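Local coordinates for protein ADP-dependent (S)-NAD(P)H-hydrate dehydratase (Enterococcus faecalis, PDB 2R3B) that probably catalyses the ADP-dependent dehydration of the S-form of hydrated NADH and NADPH, repairing these damaged cofactors as part of a homotetramer, at residues G58-S63 against T75-D80; I115-G120 against Q128-M133. All coordinates share one frame; numbering follows the deposited sequence. Where two conformers were deposited one is given.

Contact 1 of 2, residues G58-S63 against T75-D80; sequences GAIIMS and TTVITD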
# COMPACT_ATOMS: atom_id res chain seq x y z
N GLY B 58 -8.58 8.44 8.03
CA GLY B 58 -8.67 6.97 7.88
C GLY B 58 -10.10 6.44 7.93
O GLY B 58 -10.43 5.44 7.26
N ALA B 59 -10.98 7.11 8.66
CA ALA B 59 -12.39 6.68 8.76
C ALA B 59 -13.03 6.63 7.38
O ALA B 59 -13.70 5.65 7.04
CB ALA B 59 -13.20 7.62 9.67
N ILE B 60 -12.89 7.70 6.61
CA ILE B 60 -13.52 7.75 5.29
C ILE B 60 -12.85 6.81 4.31
O ILE B 60 -13.52 6.27 3.40
CB ILE B 60 -13.64 9.20 4.75
CG1 ILE B 60 -14.79 9.29 3.76
CG2 ILE B 60 -12.34 9.68 4.15
CD1 ILE B 60 -16.16 9.10 4.37
N ILE B 61 -11.56 6.57 4.50
CA ILE B 61 -10.84 5.62 3.66
C ILE B 61 -11.42 4.22 3.88
O ILE B 61 -11.62 3.44 2.93
CB ILE B 61 -9.32 5.70 3.95
CG1 ILE B 61 -8.80 7.06 3.44
CG2 ILE B 61 -8.56 4.55 3.26
CD1 ILE B 61 -7.30 7.36 3.82
N MSE B 62 -11.73 3.91 5.13
CA MSE B 62 -12.32 2.60 5.44
C MSE B 62 -13.76 2.45 4.90
O MSE B 62 -14.11 1.41 4.34
CB MSE B 62 -12.21 2.33 6.96
CG MSE B 62 -10.77 2.07 7.37
SE MSE B 62 -10.55 1.48 9.15
CE MSE B 62 -10.84 3.12 10.05
N SER B 63 -14.57 3.51 5.00
CA SER B 63 -15.86 3.50 4.35
C SER B 63 -15.77 3.32 2.85
O SER B 63 -16.61 2.64 2.25
CB SER B 63 -16.61 4.80 4.62
OG SER B 63 -16.83 4.98 5.98
N THR B 75 -17.97 5.43 -7.05
CA THR B 75 -17.81 5.97 -5.69
C THR B 75 -16.97 7.24 -5.79
O THR B 75 -15.87 7.22 -6.34
CB THR B 75 -17.13 4.95 -4.72
OG1 THR B 75 -17.97 3.79 -4.58
CG2 THR B 75 -16.89 5.53 -3.32
N THR B 76 -17.52 8.32 -5.22
CA THR B 76 -16.79 9.59 -5.09
C THR B 76 -16.67 9.94 -3.63
O THR B 76 -17.65 9.77 -2.87
CB THR B 76 -17.50 10.73 -5.84
OG1 THR B 76 -17.75 10.32 -7.17
CG2 THR B 76 -16.65 12.01 -5.86
N VAL B 77 -15.51 10.45 -3.23
CA VAL B 77 -15.27 10.79 -1.84
C VAL B 77 -15.01 12.29 -1.74
O VAL B 77 -14.08 12.80 -2.37
CB VAL B 77 -14.11 9.99 -1.23
CG1 VAL B 77 -14.01 10.22 0.30
CG2 VAL B 77 -14.29 8.46 -1.51
N ILE B 78 -15.82 12.97 -0.93
CA ILE B 78 -15.55 14.36 -0.53
C ILE B 78 -14.89 14.33 0.84
O ILE B 78 -15.50 13.92 1.82
CB ILE B 78 -16.84 15.21 -0.46
CG1 ILE B 78 -17.59 15.23 -1.79
CG2 ILE B 78 -16.54 16.65 0.08
CD1 ILE B 78 -19.03 15.78 -1.65
N THR B 79 -13.62 14.68 0.88
CA THR B 79 -12.80 14.53 2.06
C THR B 79 -11.68 15.54 1.99
O THR B 79 -11.42 16.10 0.94
CB THR B 79 -12.21 13.11 2.17
OG1 THR B 79 -11.53 13.00 3.43
CG2 THR B 79 -11.21 12.78 1.06
N ASP B 80 -11.04 15.83 3.10
CA ASP B 80 -9.92 16.79 3.03
C ASP B 80 -8.88 16.32 2.01
O ASP B 80 -8.51 15.14 1.94
CB ASP B 80 -9.27 16.98 4.39
CG ASP B 80 -8.46 18.24 4.47
OD1 ASP B 80 -7.32 18.26 3.95
OD2 ASP B 80 -8.95 19.22 5.09

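Contact 2 of 2, residues I115-G120 against Q128-M133; sequences ILIGPG and QQILKM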
# COMPACT_ATOMS: atom_id res chain seq x y z
N ILE B 115 -25.87 9.21 -0.60
CA ILE B 115 -24.93 10.05 0.09
C ILE B 115 -24.73 9.50 1.50
O ILE B 115 -25.71 9.34 2.24
CB ILE B 115 -25.51 11.48 0.24
CG1 ILE B 115 -25.86 12.07 -1.14
CG2 ILE B 115 -24.57 12.38 1.07
CD1 ILE B 115 -26.81 13.24 -1.01
N LEU B 116 -23.47 9.27 1.88
CA LEU B 116 -23.09 8.97 3.24
C LEU B 116 -22.30 10.16 3.75
O LEU B 116 -21.30 10.59 3.12
CB LEU B 116 -22.21 7.71 3.30
CG LEU B 116 -21.47 7.46 4.61
CD1 LEU B 116 -22.48 7.19 5.76
CD2 LEU B 116 -20.47 6.31 4.50
N ILE B 117 -22.74 10.71 4.87
CA ILE B 117 -22.02 11.77 5.53
C ILE B 117 -21.73 11.43 6.99
O ILE B 117 -22.62 11.00 7.74
CB ILE B 117 -22.75 13.14 5.40
CG1 ILE B 117 -21.86 14.28 5.97
CG2 ILE B 117 -24.16 13.07 6.03
CD1 ILE B 117 -22.25 15.68 5.47
N GLY B 118 -20.46 11.56 7.37
CA GLY B 118 -20.10 11.50 8.79
C GLY B 118 -18.85 10.79 9.25
O GLY B 118 -18.28 11.20 10.27
N PRO B 119 -18.42 9.70 8.57
CA PRO B 119 -17.19 9.02 9.02
C PRO B 119 -15.97 9.94 9.10
O PRO B 119 -15.58 10.53 8.11
CB PRO B 119 -16.96 7.92 7.97
CG PRO B 119 -18.30 7.67 7.39
CD PRO B 119 -19.00 9.00 7.39
N GLY B 120 -15.40 10.09 10.29
CA GLY B 120 -14.26 10.98 10.49
C GLY B 120 -14.53 12.45 10.20
O GLY B 120 -13.60 13.23 9.98
N GLN B 128 -19.59 21.42 10.02
CA GLN B 128 -20.92 22.02 10.13
C GLN B 128 -21.40 22.59 8.84
O GLN B 128 -22.53 22.37 8.47
CB GLN B 128 -20.94 23.11 11.20
CG GLN B 128 -20.75 22.60 12.58
CD GLN B 128 -20.39 23.72 13.54
OE1 GLN B 128 -20.98 24.80 13.48
NE2 GLN B 128 -19.44 23.47 14.42
N GLN B 129 -20.54 23.32 8.12
CA GLN B 129 -20.94 23.89 6.85
C GLN B 129 -21.27 22.85 5.82
O GLN B 129 -22.27 22.96 5.14
CB GLN B 129 -19.82 24.79 6.29
CG GLN B 129 -20.16 25.37 4.92
CD GLN B 129 -19.21 26.51 4.52
OE1 GLN B 129 -18.01 26.42 4.71
NE2 GLN B 129 -19.77 27.58 3.97
N ILE B 130 -20.40 21.85 5.67
CA ILE B 130 -20.64 20.78 4.69
C ILE B 130 -21.96 20.04 4.99
O ILE B 130 -22.76 19.77 4.08
CB ILE B 130 -19.47 19.76 4.65
CG1 ILE B 130 -18.14 20.42 4.27
CG2 ILE B 130 -19.77 18.68 3.58
CD1 ILE B 130 -18.01 20.75 2.78
N LEU B 131 -22.20 19.72 6.25
CA LEU B 131 -23.49 19.08 6.63
C LEU B 131 -24.68 19.95 6.23
O LEU B 131 -25.64 19.47 5.63
CB LEU B 131 -23.55 18.79 8.13
CG LEU B 131 -24.85 18.16 8.64
CD1 LEU B 131 -25.10 16.84 7.96
CD2 LEU B 131 -24.81 17.99 10.16
N LYS B 132 -24.64 21.24 6.55
CA LYS B 132 -25.75 22.12 6.14
C LYS B 132 -25.94 22.14 4.62
O LYS B 132 -27.06 22.12 4.17
CB LYS B 132 -25.50 23.55 6.56
CG LYS B 132 -25.53 23.80 8.02
CD LYS B 132 -25.40 25.31 8.23
CE LYS B 132 -24.79 25.69 9.52
NZ LYS B 132 -24.58 27.18 9.45
N MSE B 133 -24.83 22.23 3.86
CA MSE B 133 -24.93 22.25 2.40
C MSE B 133 -25.60 20.98 1.93
O MSE B 133 -26.49 21.02 1.10
CB MSE B 133 -23.55 22.44 1.74
CG MSE B 133 -22.95 23.81 1.98
SE MSE B 133 -21.15 23.97 1.25
CE MSE B 133 -21.53 23.49 -0.46

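Contact 1 of 2, residues G58-S63 against T75-D80
V77 and T79 both direct their side chains at the helix, and both meet the same residue, I60. At V77 the branch that reaches across is CG1, whose nearest partner is I60 CG1, 3.7 Å away; this is a methyl against a methylene. The two side chains slide past each other in opposite directions. V77 also leans on L87 of helix 84-90, which places it between two helices on this face of the sheet. The next residue, I78, turns to the other face and packs on V48, I50 and F99. This alternation belongs to the second strand of a classical beta-alpha-beta unit, strand 46-50, helix 57-70, strand 74-78, within the ribokinase-like fold, where the crossing helix rests on the parallel strands it connects. Between these segments I60 makes that contact, and it also touches L49 of the first strand; its neighbour on the helix, A59, is a predicted contact for the hydrated nicotinamide substrate. With T79 the chain returns to the helix side. Its OG1 lies 3.5 Å from I60 CG2, a van der Waals contact between a methyl and a hydroxyl oxygen. The strongest polar partner of that hydroxyl is the carbonyl of G51, with G52 O also within hydrogen-bonding reach and N83 ND2 donating to OG1. The hydroxyl stands trans to the backbone N of T79 (chi1 -174°), which brings it between the helix and the loop after strand 46-50. I60 serves both partners by dividing its branches: CG1, roughly anti to the backbone N (chi1 -155°), goes to V77, while CG2, set between N and the carbonyl carbon, diverges to T79. Beyond it D80 ends the segment, salt-bridged to R54.

Contact 2 of 2, residues I115-G120 against Q128-M133
The strand passes the helix with I117 and L131 nearest in the backbone, their CA atoms 7.5 Å apart, and it leaves the sheet straight after I117 through G118, P119 and G120. I117 carries the whole contact from the strand side. Its chain is nearly fully extended, CG1 trans to the backbone N (chi1 -173°) and CD1 continuing the line (chi2 160°), so the terminal methyl is pushed right up to the helix surface. There CD1 lies 3.8 Å from L131 CA, touching the backbone of the helix itself. L131 meets the same methyl with a branch tip, its CD1 standing 4.0 Å from I117 CD1, and the two side chains cross at about a right angle. From the preceding residue, I130 CG2 approaches I117 CD1 more loosely, at 4.3 Å, while the rest of that side chain leads elsewhere. All of these meetings are apolar and buried. At G118, next along, a positive phi (141°) turns the chain out of the strand; the chain then runs on to G122, a predicted substrate-binding residue. The pair forms the opening strand and the helix of the beta-alpha-beta unit made by strand 114-117, helix 125-137 and strand 143-147. I50 of the adjoining strand 46-50 packs against both I117 and I130, F99 touches I130, and F159 touches L131, whereas L116 faces the other side of the sheet, where it packs on S63 of helix 57-70.

Overall arrangement
From the N terminus, strand 46-50 leads into helix 57-70, and contact 1 closes the turn back to strand 74-78. The chain then passes through helix 84-90, edge strand 95-97 and helix 102-111 before strand 114-117 enters on the other flank of strand 46-50. Contact 2 closes next, as helix 125-137 folds over that strand. The two loops follow in series, neither nested nor crossed, and their helices lie on opposite faces of one sheet. They meet at the loop following strand 114-117: A59 CB packs 3.4 Å from G120 N, and I60 CD1 lies 3.9 Å from P119 CB, putting A59, a predicted substrate residue, against the loop that leads to G122, another.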